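Local coordinates for GCN5-related N-acetyltransferase (Anabaena variabilis, PDB 2OZG), which binds coenzyme A and probably transfers acetyl groups from acetyl-CoA to amino groups, perhaps those of aminoglycosides, at residues 70-75 / 355-360; 170-175 / 181-186; 202-207 / 246-251. One frame throughout, in Å; residues are numbered along the deposited sequence. Where two conformers were deposited one is given.

Contact 1. Residues 70-75 / 355-360; sequences QWWGGQ and LYTSLF
W72 and T357 mark the closest approach of the two backbones, their CA atoms 7.3 Å apart, where the end of strand 58-72 meets the last turn of helix 349-357. Each segment leaves its regular structure here. The strand folds back through a type I' beta turn from W72 to Q75, with G73 and G74 at its positive-phi corners, and the helix stops in a Schellman motif in which S358 takes positive phi. The indole of W72 carries the contact. With CG opposite the carbonyl carbon (chi1 -64°), its six-membered ring is carried alongside T357, and CH2 comes within 3.3 Å of T357 CG2 while CZ3 lies 3.5 Å from T357 CB. Y356 comes from another side, presenting an edge to the five-membered ring in a T-shaped pair with planes at 71°. Its leading atom, Y356 CE1, stands over one face, 3.8 Å from W72 CG. The indole N-H is held within its own strand: W72 NE1 donates to Q70 OE1 at 2.8 Å, a bent bond arriving from well above the carbonyl plane. H179 adds a further edge-to-face partner for W72. Trimming W72 to an alanine would probably leave Q70 OE1 without this donor and open a gap between the ring edge of Y356 and the methyl group of T357. The polar ends of the two helix residues look elsewhere, Y356 OH to A296 O and T357 OG1 to A134 O. Between 70-75 and 355-360 the joint is thus apolar and aromatic; the T357-A134 bond and a backbone bond between W72 and G301 also link the acetyltransferase and sterol-carrier-like regions, and the polar bonds probably help to orient the groups.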
loop_
_atom_site.group_PDB
_atom_site.type_symbol
_atom_site.label_atom_id
_atom_site.label_comp_id
_atom_site.label_asym_id
_atom_site.label_seq_id
_atom_site.Cartn_x
_atom_site.Cartn_y
_atom_site.Cartn_z
ATOM N N GLN A 70 32.428 16.234 21.463
ATOM C CA GLN A 70 32.343 15.336 20.317
ATOM C C GLN A 70 33.730 14.724 20.102
ATOM O O GLN A 70 34.737 15.436 20.161
ATOM C CB GLN A 70 31.918 16.095 19.056
ATOM C CG GLN A 70 31.343 15.192 18.024
ATOM C CD GLN A 70 30.646 15.876 16.928
ATOM O OE1 GLN A 70 30.942 17.029 16.608
ATOM N NE2 GLN A 70 29.766 15.121 16.221
ATOM N N TRP A 71 33.770 13.416 19.843
ATOM C CA TRP A 71 35.040 12.724 19.645
ATOM C C TRP A 71 35.534 12.739 18.174
ATOM O O TRP A 71 34.929 12.095 17.328
ATOM C CB TRP A 71 34.932 11.310 20.195
ATOM C CG TRP A 71 34.662 11.258 21.671
ATOM C CD1 TRP A 71 33.425 11.161 22.258
ATOM C CD2 TRP A 71 35.606 11.294 22.753
ATOM N NE1 TRP A 71 33.541 11.148 23.602
ATOM C CE2 TRP A 71 34.862 11.231 23.948
ATOM C CE3 TRP A 71 36.998 11.346 22.834
ATOM C CZ2 TRP A 71 35.474 11.199 25.221
ATOM C CZ3 TRP A 71 37.589 11.383 24.077
ATOM C CH2 TRP A 71 36.845 11.291 25.247
ATOM N N TRP A 72 36.626 13.467 17.891
ATOM C CA TRP A 72 37.197 13.569 16.538
ATOM C C TRP A 72 38.656 13.115 16.631
ATOM O O TRP A 72 39.445 13.690 17.398
ATOM C CB TRP A 72 37.124 15.022 15.995
ATOM C CG TRP A 72 35.690 15.545 15.812
ATOM C CD1 TRP A 72 34.987 16.429 16.626
ATOM C CD2 TRP A 72 34.774 15.095 14.816
ATOM N NE1 TRP A 72 33.709 16.617 16.102
ATOM C CE2 TRP A 72 33.567 15.790 15.002
ATOM C CE3 TRP A 72 34.902 14.214 13.715
ATOM C CZ2 TRP A 72 32.483 15.593 14.165
ATOM C CZ3 TRP A 72 33.839 13.990 12.928
ATOM C CH2 TRP A 72 32.636 14.673 13.138
ATOM N N GLY A 73 38.993 12.103 15.852
ATOM C CA GLY A 73 40.291 11.509 15.835
ATOM C C GLY A 73 40.693 11.055 17.242
ATOM O O GLY A 73 41.850 11.100 17.597
ATOM N N GLY A 74 39.709 10.687 18.043
ATOM C CA GLY A 74 39.942 10.174 19.368
ATOM C C GLY A 74 40.203 11.170 20.456
ATOM O O GLY A 74 40.605 10.769 21.541
ATOM N N GLN A 75 39.988 12.451 20.174
ATOM C CA GLN A 75 40.143 13.512 21.151
ATOM C C GLN A 75 38.786 14.145 21.345
ATOM O O GLN A 75 38.006 14.257 20.402
ATOM C CB GLN A 75 41.100 14.561 20.611
ATOM C CG GLN A 75 42.539 14.057 20.414
ATOM C CD GLN A 75 43.193 13.610 21.697
ATOM O OE1 GLN A 75 43.151 14.302 22.721
ATOM N NE2 GLN A 75 43.785 12.443 21.657
ATOM N N LEU A 355 35.447 18.930 5.503
ATOM C CA LEU A 355 36.831 18.473 5.461
ATOM C C LEU A 355 37.257 17.945 6.828
ATOM O O LEU A 355 37.827 16.851 6.946
ATOM C CB LEU A 355 37.749 19.638 5.084
ATOM C CG LEU A 355 39.261 19.323 5.020
ATOM C CD1 LEU A 355 39.556 18.355 3.913
ATOM C CD2 LEU A 355 40.103 20.566 4.873
ATOM N N TYR A 356 36.956 18.738 7.860
ATOM C CA TYR A 356 37.310 18.432 9.256
ATOM C C TYR A 356 36.807 17.113 9.769
ATOM O O TYR A 356 37.513 16.365 10.440
ATOM C CB TYR A 356 36.737 19.529 10.151
ATOM C CG TYR A 356 37.039 19.473 11.660
ATOM C CD1 TYR A 356 36.263 18.758 12.520
ATOM C CD2 TYR A 356 38.049 20.211 12.199
ATOM C CE1 TYR A 356 36.502 18.774 13.920
ATOM C CE2 TYR A 356 38.318 20.194 13.583
ATOM C CZ TYR A 356 37.532 19.488 14.422
ATOM O OH TYR A 356 37.817 19.496 15.795
ATOM N N THR A 357 35.563 16.801 9.447
ATOM C CA THR A 357 34.934 15.546 9.919
ATOM C C THR A 357 35.219 14.285 9.132
ATOM O O THR A 357 34.840 13.183 9.569
ATOM C CB THR A 357 33.395 15.714 9.900
ATOM O OG1 THR A 357 32.963 15.898 8.554
ATOM C CG2 THR A 357 33.005 16.869 10.755
ATOM N N SER A 358 35.886 14.421 7.993
ATOM C CA SER A 358 36.150 13.306 7.094
ATOM C C SER A 358 34.916 12.738 6.442
ATOM O O SER A 358 34.932 11.614 5.979
ATOM C CB SER A 358 36.891 12.134 7.796
ATOM O OG SER A 358 37.803 12.660 8.690
ATOM N N LEU A 359 33.835 13.499 6.356
ATOM C CA LEU A 359 32.666 12.999 5.641
ATOM C C LEU A 359 33.016 12.802 4.165
ATOM O O LEU A 359 32.632 11.791 3.543
ATOM C CB LEU A 359 31.496 14.016 5.758
ATOM C CG LEU A 359 30.213 13.572 5.067
ATOM C CD1 LEU A 359 29.701 12.257 5.595
ATOM C CD2 LEU A 359 29.144 14.647 5.162
ATOM N N PHE A 360 33.635 13.835 3.582
ATOM C CA PHE A 360 34.119 13.816 2.210
ATOM C C PHE A 360 35.586 14.101 2.192
ATOM O O PHE A 360 36.092 14.863 3.045
ATOM C CB PHE A 360 33.348 14.852 1.367
ATOM C CG PHE A 360 31.887 14.511 1.251
ATOM C CD1 PHE A 360 31.508 13.351 0.634
ATOM C CD2 PHE A 360 30.914 15.336 1.786
ATOM C CE1 PHE A 360 30.144 13.002 0.525
ATOM C CE2 PHE A 360 29.582 15.003 1.676
ATOM C CZ PHE A 360 29.202 13.845 1.071
#

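Contact 2. Residues 170-175 / 181-186; sequences LYQQQA and YLDRHP
Y171 lies flat against the guanidinium of R184, the two planes 19° apart and their centres separated by 3.8 Å. The stack is off-centre: R184 CZ sits 3.3 Å from Y171 CE1, while R184 CD lies over the same ring as a CH-pi partner, so the extended arginine crosses over the tyrosine face with its guanidinium toward CE1 and CD1. Its charge is matched further out by salt bridges to D394 and D233, which probably hold the guanidinium flat on the ring. At the tip, Y171 OH donates to L182 O at 2.7 Å, tilted from the carbonyl plane. It also accepts from a water 2.8 Å from Y171 OH, and that water in turn takes the N-H of L182, so the buried hydroxyl is both donor and acceptor. The ring plane of Y181 is nearly parallel to that of Y171 but slid aside, so that Y171 CE1 and Y181 CE2 touch at 3.3 Å with little overlap of the rings. Q174 runs out as an extended chain, its CG turned away from the backbone N (chi1 177°), and NE2 gives Y181 OH a hydrogen bond of 3.0 Å, in the amide plane. Helix 165-177 is thereby fastened to the short strand 182-183, which pairs with strand 58-72; W189 of helix 186-192 meets both Y171 and R184, and Q174 OE1 accepts from T236 of strand 227-236.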
loop_
_atom_site.group_PDB
_atom_site.type_symbol
_atom_site.label_atom_id
_atom_site.label_comp_id
_atom_site.label_asym_id
_atom_site.label_seq_id
_atom_site.Cartn_x
_atom_site.Cartn_y
_atom_site.Cartn_z
ATOM N N LEU A 170 31.019 2.257 29.393
ATOM C CA LEU A 170 31.086 1.541 28.135
ATOM C C LEU A 170 30.849 2.513 26.981
ATOM O O LEU A 170 31.487 2.401 25.942
ATOM C CB LEU A 170 30.045 0.413 28.104
ATOM C CG LEU A 170 30.336 -0.799 29.016
ATOM C CD1 LEU A 170 29.130 -1.701 29.186
ATOM C CD2 LEU A 170 31.525 -1.593 28.514
ATOM N N TYR A 171 29.892 3.416 27.129
ATOM C CA TYR A 171 29.619 4.416 26.093
ATOM C C TYR A 171 30.838 5.232 25.755
ATOM O O TYR A 171 31.207 5.375 24.592
ATOM C CB TYR A 171 28.460 5.325 26.470
ATOM C CG TYR A 171 28.244 6.345 25.377
ATOM C CD1 TYR A 171 27.546 6.043 24.230
ATOM C CD2 TYR A 171 28.825 7.587 25.478
ATOM C CE1 TYR A 171 27.430 6.970 23.201
ATOM C CE2 TYR A 171 28.686 8.514 24.475
ATOM C CZ TYR A 171 27.994 8.209 23.354
ATOM O OH TYR A 171 27.912 9.179 22.385
ATOM N N GLN A 172 31.456 5.812 26.769
ATOM C CA GLN A 172 32.631 6.653 26.526
ATOM C C GLN A 172 33.792 5.886 25.885
ATOM O O GLN A 172 34.641 6.511 25.259
ATOM C CB GLN A 172 33.046 7.416 27.796
ATOM C CG GLN A 172 33.898 8.683 27.485
ATOM C CD GLN A 172 33.780 9.773 28.549
ATOM O OE1 GLN A 172 33.743 9.489 29.758
ATOM N NE2 GLN A 172 33.733 11.042 28.101
ATOM N N GLN A 173 33.849 4.554 26.032
ATOM C CA GLN A 173 34.866 3.759 25.318
ATOM C C GLN A 173 34.596 3.619 23.826
ATOM O O GLN A 173 35.484 3.737 23.042
ATOM C CB GLN A 173 35.023 2.373 25.918
ATOM C CG GLN A 173 35.675 2.394 27.223
ATOM C CD GLN A 173 35.664 1.032 27.904
ATOM O OE1 GLN A 173 36.476 0.151 27.571
ATOM N NE2 GLN A 173 34.781 0.882 28.923
ATOM N N GLN A 174 33.373 3.297 23.447
ATOM C CA GLN A 174 32.979 3.273 22.023
ATOM C C GLN A 174 33.018 4.706 21.414
ATOM O O GLN A 174 33.346 4.909 20.244
ATOM C CB GLN A 174 31.562 2.652 21.915
ATOM C CG GLN A 174 31.022 2.635 20.517
ATOM C CD GLN A 174 29.998 1.544 20.262
ATOM O OE1 GLN A 174 30.228 0.381 20.612
ATOM N NE2 GLN A 174 28.876 1.904 19.580
ATOM N N ALA A 175 32.691 5.695 22.230
ATOM C CA ALA A 175 32.625 7.110 21.793
ATOM C C ALA A 175 34.009 7.549 21.395
ATOM O O ALA A 175 34.250 8.044 20.286
ATOM C CB ALA A 175 32.108 8.045 22.965
ATOM N N TYR A 181 31.288 10.611 17.378
ATOM C CA TYR A 181 30.418 10.290 18.500
ATOM C C TYR A 181 30.365 11.410 19.473
ATOM O O TYR A 181 31.329 12.184 19.660
ATOM C CB TYR A 181 30.824 8.988 19.263
ATOM C CG TYR A 181 29.880 7.800 19.198
ATOM C CD1 TYR A 181 29.390 7.306 17.989
ATOM C CD2 TYR A 181 29.518 7.123 20.365
ATOM C CE1 TYR A 181 28.527 6.177 17.959
ATOM C CE2 TYR A 181 28.713 5.985 20.334
ATOM C CZ TYR A 181 28.227 5.501 19.114
ATOM O OH TYR A 181 27.386 4.418 19.076
ATOM N N LEU A 182 29.223 11.499 20.116
ATOM C CA LEU A 182 29.058 12.530 21.144
ATOM C C LEU A 182 29.729 12.190 22.454
ATOM O O LEU A 182 29.855 11.023 22.775
ATOM C CB LEU A 182 27.599 12.690 21.499
ATOM C CG LEU A 182 26.644 13.194 20.422
ATOM C CD1 LEU A 182 25.231 13.425 21.040
ATOM C CD2 LEU A 182 27.184 14.440 19.760
ATOM N N ASP A 183 30.213 13.216 23.150
ATOM C CA ASP A 183 30.460 13.065 24.598
ATOM C C ASP A 183 29.139 13.681 25.064
ATOM O O ASP A 183 28.942 14.879 25.024
ATOM C CB ASP A 183 31.703 13.777 25.127
ATOM C CG ASP A 183 31.838 13.655 26.658
ATOM O OD1 ASP A 183 30.946 13.071 27.294
ATOM O OD2 ASP A 183 32.811 14.166 27.221
ATOM N N ARG A 184 28.189 12.820 25.399
ATOM C CA ARG A 184 26.827 13.243 25.654
ATOM C C ARG A 184 26.506 14.229 26.797
ATOM O O ARG A 184 26.928 14.074 27.930
ATOM C CB ARG A 184 25.976 12.011 25.943
ATOM C CG ARG A 184 25.658 11.130 24.769
ATOM C CD ARG A 184 25.067 9.791 25.239
ATOM N NE ARG A 184 24.685 8.979 24.069
ATOM C CZ ARG A 184 24.323 7.701 24.088
ATOM N NH1 ARG A 184 24.291 7.034 25.223
ATOM N NH2 ARG A 184 24.005 7.093 22.942
ATOM N N HIS A 185 25.660 15.182 26.464
ATOM C CA HIS A 185 25.080 16.076 27.434
ATOM C C HIS A 185 24.098 15.179 28.182
ATOM O O HIS A 185 23.552 14.202 27.604
ATOM C CB HIS A 185 24.311 17.205 26.715
ATOM C CG HIS A 185 23.814 18.279 27.605
ATOM N ND1 HIS A 185 22.614 18.198 28.289
ATOM C CD2 HIS A 185 24.337 19.489 27.902
ATOM C CE1 HIS A 185 22.434 19.298 28.990
ATOM N NE2 HIS A 185 23.458 20.107 28.765
ATOM N N PRO A 186 23.916 15.445 29.477
ATOM C CA PRO A 186 22.941 14.753 30.295
ATOM C C PRO A 186 21.547 14.588 29.642
ATOM O O PRO A 186 20.883 13.580 29.868
ATOM C CB PRO A 186 22.904 15.599 31.560
ATOM C CG PRO A 186 24.275 16.156 31.673
ATOM C CD PRO A 186 24.765 16.356 30.263
HETATM O O HOH W 1 26.895 9.638 19.778
#

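Contact 3. Residues 202-207 / 246-251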
loop_
_atom_site.group_PDB
_atom_site.type_symbol
_atom_site.label_atom_id
_atom_site.label_comp_id
_atom_site.label_asym_id
_atom_site.label_seq_id
_atom_site.Cartn_x
_atom_site.Cartn_y
_atom_site.Cartn_z
ATOM N N TYR A 202 13.921 -1.528 27.990
ATOM C CA TYR A 202 14.734 -2.693 28.316
ATOM C C TYR A 202 16.207 -2.283 28.128
ATOM O O TYR A 202 16.589 -1.591 27.152
ATOM C CB TYR A 202 14.334 -3.861 27.390
ATOM C CG TYR A 202 12.914 -4.280 27.575
ATOM C CD1 TYR A 202 12.550 -5.109 28.649
ATOM C CD2 TYR A 202 11.919 -3.826 26.740
ATOM C CE1 TYR A 202 11.255 -5.465 28.861
ATOM C CE2 TYR A 202 10.579 -4.183 26.954
ATOM C CZ TYR A 202 10.263 -5.014 27.992
ATOM O OH TYR A 202 8.960 -5.377 28.210
ATOM N N SER A 203 17.023 -2.705 29.058
ATOM C CA SER A 203 18.466 -2.423 29.087
ATOM C C SER A 203 19.195 -3.682 29.567
ATOM O O SER A 203 18.842 -4.263 30.604
ATOM C CB SER A 203 18.724 -1.350 30.130
ATOM O OG SER A 203 18.165 -0.147 29.751
ATOM N N TYR A 204 20.200 -4.114 28.818
ATOM C CA TYR A 204 20.966 -5.297 29.150
ATOM C C TYR A 204 22.426 -4.945 28.997
ATOM O O TYR A 204 22.775 -4.189 28.096
ATOM C CB TYR A 204 20.642 -6.405 28.112
ATOM C CG TYR A 204 19.302 -7.063 28.334
ATOM C CD1 TYR A 204 18.120 -6.430 27.963
ATOM C CD2 TYR A 204 19.216 -8.340 28.877
ATOM C CE1 TYR A 204 16.931 -7.016 28.163
ATOM C CE2 TYR A 204 17.990 -8.948 29.103
ATOM C CZ TYR A 204 16.863 -8.276 28.770
ATOM O OH TYR A 204 15.661 -8.906 28.948
ATOM N N LEU A 205 23.250 -5.537 29.829
ATOM C CA LEU A 205 24.703 -5.504 29.701
ATOM C C LEU A 205 25.064 -6.803 29.005
ATOM O O LEU A 205 24.421 -7.844 29.237
ATOM C CB LEU A 205 25.427 -5.498 31.037
ATOM C CG LEU A 205 25.222 -4.269 31.930
ATOM C CD1 LEU A 205 25.991 -4.412 33.283
ATOM C CD2 LEU A 205 25.542 -2.913 31.230
ATOM N N ILE A 206 26.079 -6.723 28.142
ATOM C CA ILE A 206 26.643 -7.870 27.455
ATOM C C ILE A 206 27.988 -8.133 28.092
ATOM O O ILE A 206 28.843 -7.258 28.121
ATOM C CB ILE A 206 26.903 -7.578 25.955
ATOM C CG1 ILE A 206 25.607 -7.198 25.269
ATOM C CG2 ILE A 206 27.469 -8.819 25.268
ATOM C CD1 ILE A 206 25.747 -6.608 23.901
ATOM N N GLY A 207 28.166 -9.335 28.610
ATOM C CA GLY A 207 29.428 -9.760 29.172
ATOM C C GLY A 207 29.286 -10.641 30.366
ATOM O O GLY A 207 28.167 -10.805 30.911
ATOM N N TRP A 246 23.937 -10.144 18.332
ATOM C CA TRP A 246 23.153 -10.748 17.291
ATOM C C TRP A 246 22.437 -11.963 17.781
ATOM O O TRP A 246 21.325 -12.166 17.379
ATOM C CB TRP A 246 23.980 -11.143 16.071
ATOM C CG TRP A 246 24.333 -9.994 15.149
ATOM C CD1 TRP A 246 25.580 -9.614 14.770
ATOM C CD2 TRP A 246 23.422 -9.082 14.507
ATOM N NE1 TRP A 246 25.523 -8.502 13.924
ATOM C CE2 TRP A 246 24.204 -8.157 13.767
ATOM C CE3 TRP A 246 22.034 -8.924 14.524
ATOM C CZ2 TRP A 246 23.638 -7.136 13.036
ATOM C CZ3 TRP A 246 21.460 -7.880 13.762
ATOM C CH2 TRP A 246 22.250 -7.008 13.061
ATOM N N THR A 247 23.094 -12.831 18.553
ATOM C CA THR A 247 22.427 -14.012 19.117
ATOM C C THR A 247 21.202 -13.615 19.939
ATOM O O THR A 247 20.119 -14.186 19.797
ATOM C CB THR A 247 23.370 -14.846 20.006
ATOM O OG1 THR A 247 24.473 -15.307 19.230
ATOM C CG2 THR A 247 22.665 -16.053 20.574
ATOM N N PHE A 248 21.360 -12.597 20.779
ATOM C CA PHE A 248 20.270 -12.167 21.640
ATOM C C PHE A 248 19.054 -11.703 20.779
ATOM O O PHE A 248 17.910 -12.125 20.949
ATOM C CB PHE A 248 20.840 -11.092 22.537
ATOM C CG PHE A 248 19.834 -10.430 23.474
ATOM C CD1 PHE A 248 19.431 -11.055 24.619
ATOM C CD2 PHE A 248 19.341 -9.171 23.190
ATOM C CE1 PHE A 248 18.515 -10.447 25.495
ATOM C CE2 PHE A 248 18.401 -8.560 24.049
ATOM C CZ PHE A 248 18.010 -9.203 25.206
ATOM N N ILE A 249 19.338 -10.869 19.807
ATOM C CA ILE A 249 18.345 -10.361 18.904
ATOM C C ILE A 249 17.710 -11.478 18.080
ATOM O O ILE A 249 16.501 -11.490 17.938
ATOM C CB ILE A 249 18.963 -9.320 18.002
ATOM C CG1 ILE A 249 19.421 -8.136 18.846
ATOM C CG2 ILE A 249 17.986 -8.846 16.983
ATOM C CD1 ILE A 249 20.306 -7.177 18.049
ATOM N N ALA A 250 18.519 -12.402 17.548
ATOM C CA ALA A 250 18.000 -13.555 16.757
ATOM C C ALA A 250 17.057 -14.343 17.627
ATOM O O ALA A 250 16.086 -14.916 17.148
ATOM C CB ALA A 250 19.123 -14.472 16.315
ATOM N N ASN A 251 17.307 -14.333 18.944
ATOM C CA ASN A 251 16.447 -15.070 19.846
ATOM C C ASN A 251 15.088 -14.431 20.139
ATOM O O ASN A 251 14.316 -14.965 20.887
ATOM C CB ASN A 251 17.221 -15.521 21.113
ATOM C CG ASN A 251 18.067 -16.739 20.854
ATOM O OD1 ASN A 251 17.731 -17.561 20.009
ATOM N ND2 ASN A 251 19.160 -16.861 21.559
#
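Y204 stands on strand 202-206 with its CB directed at helix 239-250, and its ring offers one face to F248. From CB the side chain sets CG opposite the carbonyl carbon (chi1 -76°), and CG itself already lies 4.0 Å from F248 CZ. Along one flank Y204 CD1 and then CE1 pass the same atom, with Y204 CE1 the nearest at 3.8 Å from F248 CZ. Along the other flank Y204 CD2 and CE2 meet both F248 CZ and CE1, the distance from Y204 CE2 to F248 CE1 being 3.9 Å. All six ring carbons are thus almost equally far from F248 CZ, which hangs 3.7 Å above the plane of the Y204 ring, over its centre. This is an edge-to-face pair with the planes inclined at 53°, and F248 reaches it with CG anti to the backbone N (chi1 176°), which carries the ring away from the helix toward the strand. The helix links the parallel strands 227-236 and 258-263, the beta-alpha-beta crossover of the GNAT fold, here in the second acetyltransferase domain; strand 202-206 pairs antiparallel with strands 156-158 and 211-222, and the helix lays F248 against them. L156 touches both aromatic rings, while I216 and F218 touch F248. Beyond Y204 CZ the hydroxyl turns to another subunit: it is hydrogen-bonded to Q29 and E90 of the third subunit, and P89 of that subunit packs on both Y204 and F248. At the end of the helix, N251 O accepts from R92 of the same neighbouring subunit, next to G93, which with G95 binds coenzyme A, and N251 itself touches a coenzyme A molecule.

Overall arrangement
From the N terminus, the chain builds the first acetyltransferase strands and leaves residues 70-75 waiting for a partner some 280 residues later. Contact 2 closes first, a short loop from helix 165-177 back to strand 182-183. Contact 3 follows in series, joining a strand and a helix of the second acetyltransferase domain. Only then does 355-360, in the sterol-carrier-like region, complete contact 1, whose long loop encloses both others. Contacts 1 and 2 touch: W71 N lies 2.7 Å from Y181 O, a probable hydrogen bond just ahead of where strand 182-183 pairs with 58-72. Contact 3 lies about 30 Å, centre to centre, from contact 1, but its nearest atoms come to about 4 Å from those of contact 2, without touching.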